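Local coordinates for alcohol oxidase (Myceliophthora thermophila, PDB 6F74), which binds FAD and probably uses it to oxidise an alcohol-like substrate with molecular oxygen, as a VAO-type flavoprotein oxidase, at residues W199-G208 with L298-P306; N223-S231 with H246-G254. All coordinates share one frame; numbering follows the deposited sequence.

Contact 1: W199-G208 with L298-P306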
loop_
_atom_site.group_PDB
_atom_site.type_symbol
_atom_site.label_atom_id
_atom_site.label_comp_id
_atom_site.label_asym_id
_atom_site.label_seq_id
_atom_site.Cartn_x
_atom_site.Cartn_y
_atom_site.Cartn_z
ATOM N N TRP A 199 23.420 13.824 -2.513
ATOM C CA TRP A 199 22.355 14.333 -3.365
ATOM C C TRP A 199 22.420 15.849 -3.378
ATOM O O TRP A 199 22.187 16.481 -2.345
ATOM C CB TRP A 199 20.986 13.874 -2.856
ATOM C CG TRP A 199 19.829 14.359 -3.708
ATOM C CD1 TRP A 199 18.916 15.328 -3.386
ATOM C CD2 TRP A 199 19.470 13.886 -5.009
ATOM N NE1 TRP A 199 18.016 15.496 -4.410
ATOM C CE2 TRP A 199 18.331 14.623 -5.419
ATOM C CE3 TRP A 199 20.009 12.922 -5.875
ATOM C CZ2 TRP A 199 17.713 14.417 -6.653
ATOM C CZ3 TRP A 199 19.394 12.720 -7.116
ATOM C CH2 TRP A 199 18.277 13.492 -7.495
ATOM N N THR A 200 22.716 16.424 -4.552
ATOM C CA THR A 200 22.735 17.888 -4.684
ATOM C C THR A 200 21.663 18.349 -5.686
ATOM O O THR A 200 21.716 19.481 -6.203
ATOM C CB THR A 200 24.123 18.379 -5.097
ATOM O OG1 THR A 200 24.504 17.646 -6.275
ATOM C CG2 THR A 200 25.159 18.247 -3.917
ATOM N N GLY A 201 20.691 17.468 -5.943
ATOM C CA GLY A 201 19.544 17.813 -6.760
ATOM C C GLY A 201 18.471 18.469 -5.932
ATOM O O GLY A 201 18.691 18.817 -4.751
ATOM N N SER A 202 17.302 18.645 -6.552
ATOM C CA SER A 202 16.177 19.287 -5.893
ATOM C C SER A 202 15.493 18.350 -4.889
ATOM O O SER A 202 15.739 17.129 -4.868
ATOM C CB SER A 202 15.173 19.792 -6.933
ATOM O OG SER A 202 15.740 20.735 -7.827
ATOM N N ALA A 203 14.649 18.943 -4.049
ATOM C CA ALA A 203 13.862 18.184 -3.087
ATOM C C ALA A 203 12.513 18.818 -2.778
ATOM O O ALA A 203 12.276 19.984 -3.127
ATOM C CB ALA A 203 14.649 17.962 -1.826
ATOM N N ILE A 204 11.630 18.019 -2.156
ATOM C CA ILE A 204 10.419 18.541 -1.546
ATOM C C ILE A 204 10.419 18.224 -0.050
ATOM O O ILE A 204 10.617 17.065 0.349
ATOM C CB ILE A 204 9.133 18.077 -2.267
ATOM C CG1 ILE A 204 9.096 18.686 -3.674
ATOM C CG2 ILE A 204 7.906 18.518 -1.486
ATOM C CD1 ILE A 204 7.843 18.434 -4.514
ATOM N N HIS A 205 10.227 19.269 0.767
ATOM C CA HIS A 205 9.998 19.114 2.197
ATOM C C HIS A 205 8.522 18.838 2.396
ATOM O O HIS A 205 7.682 19.727 2.256
ATOM C CB HIS A 205 10.442 20.366 2.967
ATOM C CG HIS A 205 10.410 20.192 4.462
ATOM N ND1 HIS A 205 10.657 21.214 5.351
ATOM C CD2 HIS A 205 10.050 19.124 5.208
ATOM C CE1 HIS A 205 10.515 20.766 6.582
ATOM N NE2 HIS A 205 10.143 19.501 6.525
ATOM N N ILE A 206 8.195 17.582 2.677
ATOM C CA ILE A 206 6.818 17.241 2.961
ATOM C C ILE A 206 6.629 17.406 4.460
ATOM O O ILE A 206 6.911 16.476 5.216
ATOM C CB ILE A 206 6.477 15.816 2.507
ATOM C CG1 ILE A 206 6.896 15.612 1.043
ATOM C CG2 ILE A 206 4.985 15.553 2.683
ATOM C CD1 ILE A 206 6.761 14.174 0.546
ATOM N N ASP A 207 6.151 18.584 4.880
ATOM C CA ASP A 207 6.093 18.975 6.283
ATOM C C ASP A 207 4.708 18.702 6.838
ATOM O O ASP A 207 3.983 19.604 7.228
ATOM C CB ASP A 207 6.485 20.463 6.435
ATOM C CG ASP A 207 6.949 20.821 7.838
ATOM O OD1 ASP A 207 6.937 19.951 8.766
ATOM O OD2 ASP A 207 7.332 22.006 8.012
ATOM N N GLY A 208 4.347 17.421 6.879
ATOM C CA GLY A 208 3.046 16.997 7.376
ATOM C C GLY A 208 2.648 15.656 6.787
ATOM O O GLY A 208 3.306 15.144 5.883
ATOM N N LEU A 298 6.853 12.776 11.341
ATOM C CA LEU A 298 6.285 14.118 11.273
ATOM C C LEU A 298 6.499 14.760 9.923
ATOM O O LEU A 298 5.668 15.550 9.463
ATOM C CB LEU A 298 6.911 15.019 12.347
ATOM C CG LEU A 298 6.872 14.505 13.787
ATOM C CD1 LEU A 298 7.539 15.482 14.707
ATOM C CD2 LEU A 298 5.465 14.111 14.196
ATOM N N SER A 299 7.649 14.497 9.322
ATOM C CA SER A 299 7.982 15.096 8.039
ATOM C C SER A 299 9.021 14.241 7.339
ATOM O O SER A 299 9.763 13.508 7.982
ATOM C CB SER A 299 8.530 16.508 8.256
ATOM O OG SER A 299 9.876 16.432 8.671
ATOM N N GLN A 300 9.084 14.345 6.020
ATOM C CA GLN A 300 10.224 13.804 5.274
ATOM C C GLN A 300 10.629 14.811 4.212
ATOM O O GLN A 300 9.843 15.670 3.770
ATOM C CB GLN A 300 9.918 12.443 4.599
ATOM C CG GLN A 300 9.687 11.254 5.562
ATOM C CD GLN A 300 9.238 9.949 4.872
ATOM O OE1 GLN A 300 8.664 9.985 3.787
ATOM N NE2 GLN A 300 9.532 8.805 5.492
ATOM N N HIS A 301 11.888 14.707 3.822
ATOM C CA HIS A 301 12.367 15.338 2.613
ATOM C C HIS A 301 12.537 14.227 1.571
ATOM O O HIS A 301 13.133 13.198 1.888
ATOM C CB HIS A 301 13.719 15.992 2.852
ATOM C CG HIS A 301 13.676 17.234 3.683
ATOM N ND1 HIS A 301 13.152 17.281 4.960
ATOM C CD2 HIS A 301 14.186 18.462 3.438
ATOM C CE1 HIS A 301 13.323 18.501 5.460
ATOM N NE2 HIS A 301 13.940 19.241 4.550
ATOM N N ILE A 302 12.040 14.439 0.342
ATOM C CA ILE A 302 12.215 13.498 -0.767
ATOM C C ILE A 302 13.022 14.112 -1.909
ATOM O O ILE A 302 12.878 15.293 -2.205
ATOM C CB ILE A 302 10.872 12.973 -1.347
ATOM C CG1 ILE A 302 9.949 14.128 -1.742
ATOM C CG2 ILE A 302 10.194 12.037 -0.351
ATOM C CD1 ILE A 302 8.804 13.737 -2.657
ATOM N N LYS A 303 13.841 13.288 -2.563
ATOM C CA LYS A 303 14.428 13.643 -3.854
ATOM C C LYS A 303 13.309 13.895 -4.841
ATOM O O LYS A 303 12.295 13.170 -4.856
ATOM C CB LYS A 303 15.270 12.501 -4.415
ATOM C CG LYS A 303 16.502 12.166 -3.645
ATOM C CD LYS A 303 17.253 11.013 -4.310
ATOM C CE LYS A 303 18.337 10.423 -3.415
ATOM N NZ LYS A 303 18.373 8.900 -3.632
ATOM N N VAL A 304 13.473 14.934 -5.646
ATOM C CA VAL A 304 12.638 15.123 -6.838
ATOM C C VAL A 304 13.565 15.276 -8.031
ATOM O O VAL A 304 14.735 15.625 -7.882
ATOM C CB VAL A 304 11.602 16.258 -6.712
ATOM C CG1 VAL A 304 10.591 15.877 -5.654
ATOM C CG2 VAL A 304 12.232 17.608 -6.403
ATOM N N HIS A 305 13.039 14.964 -9.212
ATOM C CA HIS A 305 13.857 14.691 -10.379
ATOM C C HIS A 305 13.487 15.589 -11.552
ATOM O O HIS A 305 12.321 15.924 -11.698
ATOM C CB HIS A 305 13.686 13.215 -10.739
ATOM C CG HIS A 305 14.116 12.293 -9.648
ATOM N ND1 HIS A 305 15.411 11.843 -9.516
ATOM C CD2 HIS A 305 13.425 11.767 -8.611
ATOM C CE1 HIS A 305 15.493 11.079 -8.444
ATOM N NE2 HIS A 305 14.304 11.017 -7.872
ATOM N N PRO A 306 14.462 15.942 -12.409
ATOM C CA PRO A 306 14.153 16.767 -13.583
ATOM C C PRO A 306 12.995 16.192 -14.403
ATOM O O PRO A 306 12.904 14.975 -14.566
ATOM C CB PRO A 306 15.457 16.712 -14.413
ATOM C CG PRO A 306 16.535 16.355 -13.433
ATOM C CD PRO A 306 15.858 15.456 -12.430
HETATM O O HOH W 1 10.456 19.040 9.252
HETATM O O HOH W 2 5.507 18.194 10.092
#
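Trp199 lies across the aliphatic stem of Lys303 just before strand 203-208, which pairs antiparallel with 298-303 in a sheet of the FAD-binding (PCMH-type) domain of the VAO family. Lys303 CG sits over the five-membered ring of the indole, 3.5 Å from Trp199 CE2, in a CH-pi contact, and the six-membered ring meets the face of His305 in an offset edge-to-face pair, planes 62° apart. The torsion that places the indole there sets CG trans to the backbone N (chi1 -179°), and NE1 donates within the ring plane to Ser202 O at 2.8 Å. Val304 N reaches the same Ser202 O from the other face of its carbonyl plane, so two N-H groups grip one oxygen. With an alanine here, the methylenes of Lys303 would probably lose their aromatic cover and Ser202 O one of its two donors.

Farther along, His205 and His301 form a non-hydrogen-bonded pair whose imidazoles stack with an offset, planes 21° apart and His205 CD2 3.3 Å from His301 CE1. On the face that carries Ile204, Ile206 and Ile302, apolar side chains meet beside Gln300: Ile204 CG1 meets Val304 CG1 at 3.7 Å, Ile206 CD1 abuts Ile302 CD1, and Val215 and Val218 of helix 212-221 pack against these isoleucines. Ile204 and Ile302 exchange both backbone bonds, as do Ile206 and Gln300.

Second-shell partners fix the polar ends. Lys303 NZ bonds to Asp258 O, His305 NE2 to Gln259, and Asp207 OD2 forms a salt bridge with Arg183 on the neighbouring strand 179-185. At the far end of the pair one water donates to both Asp207 OD1 and Leu298 O, while a second water lies 2.8 Å from His205 NE2 and bridges it to Ser299 OG.

Contact 2: N223-S231 with H246-G254. With FAD (flavin-adenine dinucleotide), chain I.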
loop_
_atom_site.group_PDB
_atom_site.type_symbol
_atom_site.label_atom_id
_atom_site.label_comp_id
_atom_site.label_asym_id
_atom_site.label_seq_id
_atom_site.Cartn_x
_atom_site.Cartn_y
_atom_site.Cartn_z
ATOM N N ASN A 223 7.997 22.040 -12.071
ATOM C CA ASN A 223 8.506 21.271 -13.205
ATOM C C ASN A 223 9.453 20.125 -12.791
ATOM O O ASN A 223 10.502 19.924 -13.397
ATOM C CB ASN A 223 9.189 22.225 -14.203
ATOM C CG ASN A 223 9.371 21.614 -15.598
ATOM O OD1 ASN A 223 8.608 20.754 -16.025
ATOM N ND2 ASN A 223 10.399 22.081 -16.316
ATOM N N VAL A 224 9.111 19.398 -11.731
ATOM C CA VAL A 224 9.911 18.236 -11.341
ATOM C C VAL A 224 9.017 17.015 -11.172
ATOM O O VAL A 224 7.789 17.111 -11.137
ATOM C CB VAL A 224 10.755 18.484 -10.076
ATOM C CG1 VAL A 224 11.750 19.628 -10.308
ATOM C CG2 VAL A 224 9.855 18.765 -8.875
ATOM N N ILE A 225 9.665 15.870 -11.058
ATOM C CA ILE A 225 8.996 14.586 -10.904
ATOM C C ILE A 225 9.130 14.126 -9.466
ATOM O O ILE A 225 10.234 13.903 -8.983
ATOM C CB ILE A 225 9.579 13.526 -11.853
ATOM C CG1 ILE A 225 9.382 13.971 -13.310
ATOM C CG2 ILE A 225 8.902 12.166 -11.633
ATOM C CD1 ILE A 225 10.002 13.062 -14.339
ATOM N N ALA A 226 7.993 14.007 -8.795
ATOM C CA ALA A 226 7.892 13.410 -7.486
ATOM C C ALA A 226 7.447 11.976 -7.732
ATOM O O ALA A 226 6.465 11.724 -8.436
ATOM C CB ALA A 226 6.849 14.137 -6.641
ATOM N N VAL A 227 8.194 11.047 -7.146
ATOM C CA VAL A 227 7.993 9.628 -7.335
ATOM C C VAL A 227 7.028 9.132 -6.240
ATOM O O VAL A 227 7.461 8.709 -5.172
ATOM C CB VAL A 227 9.334 8.854 -7.328
ATOM C CG1 VAL A 227 9.112 7.396 -7.703
ATOM C CG2 VAL A 227 10.303 9.447 -8.314
ATOM N N GLY A 228 5.731 9.217 -6.549
ATOM C CA GLY A 228 4.646 8.831 -5.653
ATOM C C GLY A 228 3.943 7.614 -6.211
ATOM O O GLY A 228 4.409 7.000 -7.162
ATOM N N GLY A 229 2.795 7.298 -5.640
ATOM C CA GLY A 229 1.985 6.177 -6.065
ATOM C C GLY A 229 1.180 6.461 -7.310
ATOM O O GLY A 229 0.994 7.609 -7.761
ATOM N N GLY A 230 0.669 5.374 -7.864
ATOM C CA GLY A 230 -0.212 5.434 -9.027
ATOM C C GLY A 230 -1.556 6.034 -8.682
ATOM O O GLY A 230 -2.242 6.543 -9.571
ATOM N N SER A 231 -1.925 5.977 -7.395
ATOM C CA SER A 231 -3.104 6.635 -6.878
ATOM C C SER A 231 -2.663 7.799 -5.987
ATOM O O SER A 231 -1.745 7.634 -5.185
ATOM C CB SER A 231 -3.902 5.643 -6.060
ATOM O OG SER A 231 -4.321 4.545 -6.888
ATOM N N HIS A 246 5.576 1.830 -4.757
ATOM C CA HIS A 246 5.711 1.779 -6.201
ATOM C C HIS A 246 4.776 2.771 -6.842
ATOM O O HIS A 246 3.821 3.228 -6.250
ATOM C CB HIS A 246 5.449 0.362 -6.764
ATOM C CG HIS A 246 4.045 -0.100 -6.609
ATOM N ND1 HIS A 246 3.044 0.247 -7.493
ATOM C CD2 HIS A 246 3.463 -0.850 -5.649
ATOM C CE1 HIS A 246 1.891 -0.248 -7.065
ATOM N NE2 HIS A 246 2.116 -0.914 -5.944
ATOM N N GLY A 247 5.089 3.118 -8.080
ATOM C CA GLY A 247 4.301 4.066 -8.863
ATOM C C GLY A 247 4.878 4.121 -10.262
ATOM O O GLY A 247 5.886 3.478 -10.533
ATOM N N PRO A 248 4.285 4.912 -11.149
ATOM C CA PRO A 248 4.773 4.966 -12.527
ATOM C C PRO A 248 6.285 5.257 -12.705
ATOM O O PRO A 248 6.905 4.694 -13.617
ATOM C CB PRO A 248 3.935 6.105 -13.120
ATOM C CG PRO A 248 2.643 5.992 -12.405
ATOM C CD PRO A 248 3.051 5.699 -10.973
ATOM N N ALA A 249 6.844 6.102 -11.822
ATOM C CA ALA A 249 8.199 6.625 -11.969
ATOM C C ALA A 249 9.320 5.867 -11.221
ATOM O O ALA A 249 10.473 6.267 -11.297
ATOM C CB ALA A 249 8.205 8.106 -11.605
ATOM N N THR A 250 8.999 4.765 -10.543
ATOM C CA THR A 250 9.979 4.106 -9.659
ATOM C C THR A 250 11.070 3.324 -10.401
ATOM O O THR A 250 12.227 3.367 -9.995
ATOM C CB THR A 250 9.331 3.204 -8.592
ATOM O OG1 THR A 250 8.511 2.198 -9.208
ATOM C CG2 THR A 250 8.508 4.018 -7.626
ATOM N N HIS A 251 10.720 2.616 -11.476
ATOM C CA HIS A 251 11.753 2.012 -12.314
ATOM C C HIS A 251 12.826 3.042 -12.703
ATOM O O HIS A 251 14.027 2.795 -12.605
ATOM C CB HIS A 251 11.145 1.401 -13.582
ATOM C CG HIS A 251 12.171 1.014 -14.594
ATOM N ND1 HIS A 251 12.915 -0.136 -14.486
ATOM C CD2 HIS A 251 12.646 1.669 -15.684
ATOM C CE1 HIS A 251 13.794 -0.181 -15.469
ATOM N NE2 HIS A 251 13.660 0.905 -16.206
ATOM N N ASN A 252 12.383 4.203 -13.152
ATOM C CA ASN A 252 13.313 5.216 -13.658
ATOM C C ASN A 252 14.077 5.936 -12.579
ATOM O O ASN A 252 15.251 6.255 -12.789
ATOM C CB ASN A 252 12.554 6.181 -14.551
ATOM C CG ASN A 252 12.267 5.613 -15.923
ATOM O OD1 ASN A 252 12.870 6.107 -16.868
ATOM N ND2 ASN A 252 11.358 4.623 -16.075
ATOM N N PHE A 253 13.450 6.198 -11.421
ATOM C CA PHE A 253 14.069 7.056 -10.397
ATOM C C PHE A 253 14.254 6.440 -9.011
ATOM O O PHE A 253 14.785 7.085 -8.123
ATOM C CB PHE A 253 13.254 8.314 -10.305
ATOM C CG PHE A 253 13.177 9.066 -11.612
ATOM C CD1 PHE A 253 14.317 9.700 -12.125
ATOM C CD2 PHE A 253 12.002 9.139 -12.315
ATOM C CE1 PHE A 253 14.266 10.377 -13.324
ATOM C CE2 PHE A 253 11.949 9.815 -13.528
ATOM C CZ PHE A 253 13.074 10.432 -14.046
ATOM N N GLY A 254 13.844 5.182 -8.831
ATOM C CA GLY A 254 13.961 4.490 -7.543
ATOM C C GLY A 254 12.643 4.325 -6.828
ATOM O O GLY A 254 11.693 5.074 -7.048
HETATM P PA FAD I . -2.444 4.392 6.815
HETATM O O1A FAD I . -3.522 3.316 6.919
HETATM O O2A FAD I . -2.807 5.750 7.327
HETATM O O5B FAD I . -1.167 3.843 7.564
HETATM C C5B FAD I . -0.514 2.707 7.070
HETATM C C4B FAD I . 0.476 2.217 8.112
HETATM O O4B FAD I . 1.450 3.236 8.263
HETATM C C3B FAD I . -0.073 1.975 9.495
HETATM O O3B FAD I . 0.745 0.972 10.108
HETATM C C2B FAD I . 0.179 3.268 10.231
HETATM O O2B FAD I . 0.427 3.131 11.636
HETATM C C1B FAD I . 1.453 3.746 9.589
HETATM N N9A FAD I . 1.632 5.200 9.506
HETATM C C8A FAD I . 0.940 6.050 8.735
HETATM N N7A FAD I . 1.396 7.309 8.880
HETATM C C5A FAD I . 2.401 7.254 9.749
HETATM C C6A FAD I . 3.310 8.250 10.316
HETATM N N6A FAD I . 3.155 9.532 9.916
HETATM N N1A FAD I . 4.236 7.817 11.211
HETATM C C2A FAD I . 4.326 6.509 11.564
HETATM N N3A FAD I . 3.529 5.532 11.058
HETATM C C4A FAD I . 2.568 5.862 10.156
HETATM N N1 FAD I . 0.762 1.496 -2.775
HETATM C C2 FAD I . 1.656 1.560 -3.788
HETATM O O2 FAD I . 2.838 1.187 -3.576
HETATM N N3 FAD I . 1.326 2.037 -5.005
HETATM C C4 FAD I . 0.082 2.446 -5.308
HETATM O O4 FAD I . -0.225 2.869 -6.442
HETATM C C4X FAD I . -0.961 2.391 -4.262
HETATM N N5 FAD I . -2.229 2.779 -4.509
HETATM C C5X FAD I . -3.162 2.725 -3.526
HETATM C C6 FAD I . -4.463 3.149 -3.793
HETATM C C7 FAD I . -5.447 3.132 -2.820
HETATM C C7M FAD I . -6.803 3.601 -3.286
HETATM C C8 FAD I . -5.110 2.664 -1.445
HETATM C C8M FAD I . -6.118 2.657 -0.304
HETATM C C9 FAD I . -3.820 2.217 -1.180
HETATM C C9A FAD I . -2.811 2.231 -2.160
HETATM N N10 FAD I . -1.474 1.814 -1.915
HETATM C C10 FAD I . -0.533 1.877 -2.952
HETATM C "C1'" FAD I . -1.039 1.225 -0.627
HETATM C "C2'" FAD I . -0.341 2.075 0.382
HETATM O "O2'" FAD I . 1.033 2.137 0.003
HETATM C "C3'" FAD I . -0.431 1.405 1.757
HETATM O "O3'" FAD I . -1.787 1.056 2.088
HETATM C "C4'" FAD I . 0.161 2.281 2.853
HETATM O "O4'" FAD I . 0.063 1.606 4.110
HETATM C "C5'" FAD I . -0.535 3.632 2.918
HETATM O "O5'" FAD I . 0.038 4.436 3.935
HETATM P P FAD I . -0.968 5.481 4.568
HETATM O O1P FAD I . -1.677 6.232 3.475
HETATM O O2P FAD I . -0.197 6.226 5.606
HETATM O O3P FAD I . -2.027 4.464 5.248
HETATM O O HOH W 3 5.532 7.295 -9.695
#
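Val227 sends its two methyls in different directions into the turn and short helix of 246-254. With CG1 trans to the backbone N (chi1 -173°), that methyl presses on Thr250 CG2 at 3.4 Å, a close fit for two methyls, while CG2 meets Phe253 CB at 3.7 Å. Ile225 CD1 comes obliquely to the Phe253 ring, 3.9 Å from CE2, and Ile225 CG2 touches Ala249 CB. Thr250 OG1 is turned to Val473 O, leaving CG2 for the valine.

Nearer the flavin the two segments meet mostly through backbone, with the Pro248 ring against Gly230 CA. Gly247 CA points a hydrogen at Gly228 O; a side chain on Gly247 would clash with that oxygen, which also accepts from a water held by Ala249 N. With CG between the backbone N and the carbonyl carbon (chi1 67°), His246 lays a ring face over the N3 and O2 side of the flavin pyrimidine, CD2 3.0 Å from O2; Tyr352 and Glu543 hold its ring nitrogens. His246 N donates to FAD O2, His246 O accepts from FAD N3 at 3.0 Å, and Gly230 N donates to FAD O4: a backbone clasp on the isoalloxazine pyrimidine, characteristic of the flavin site in this FAD-binding domain.

Overall arrangement
Contacts 1 and 2 share one antiparallel sheet, and only contact 2 binds the cofactor directly. Their centres lie about 13 Å apart, and contact 2 is nested in the chain between the two segments of contact 1. The join is strand 296-306, which pairs with 203-208 in contact 1 and, at its end, with 224-225 in contact 2: His305 O lies 2.7 Å from Ile225 N, a probable hydrogen bond, and His305 also stacks on Phe253. From there 223-231 runs on to the flavin. In contact 1 the approach is less close, the side chain of Leu298 lying about 7 Å from FAD between nearest atoms.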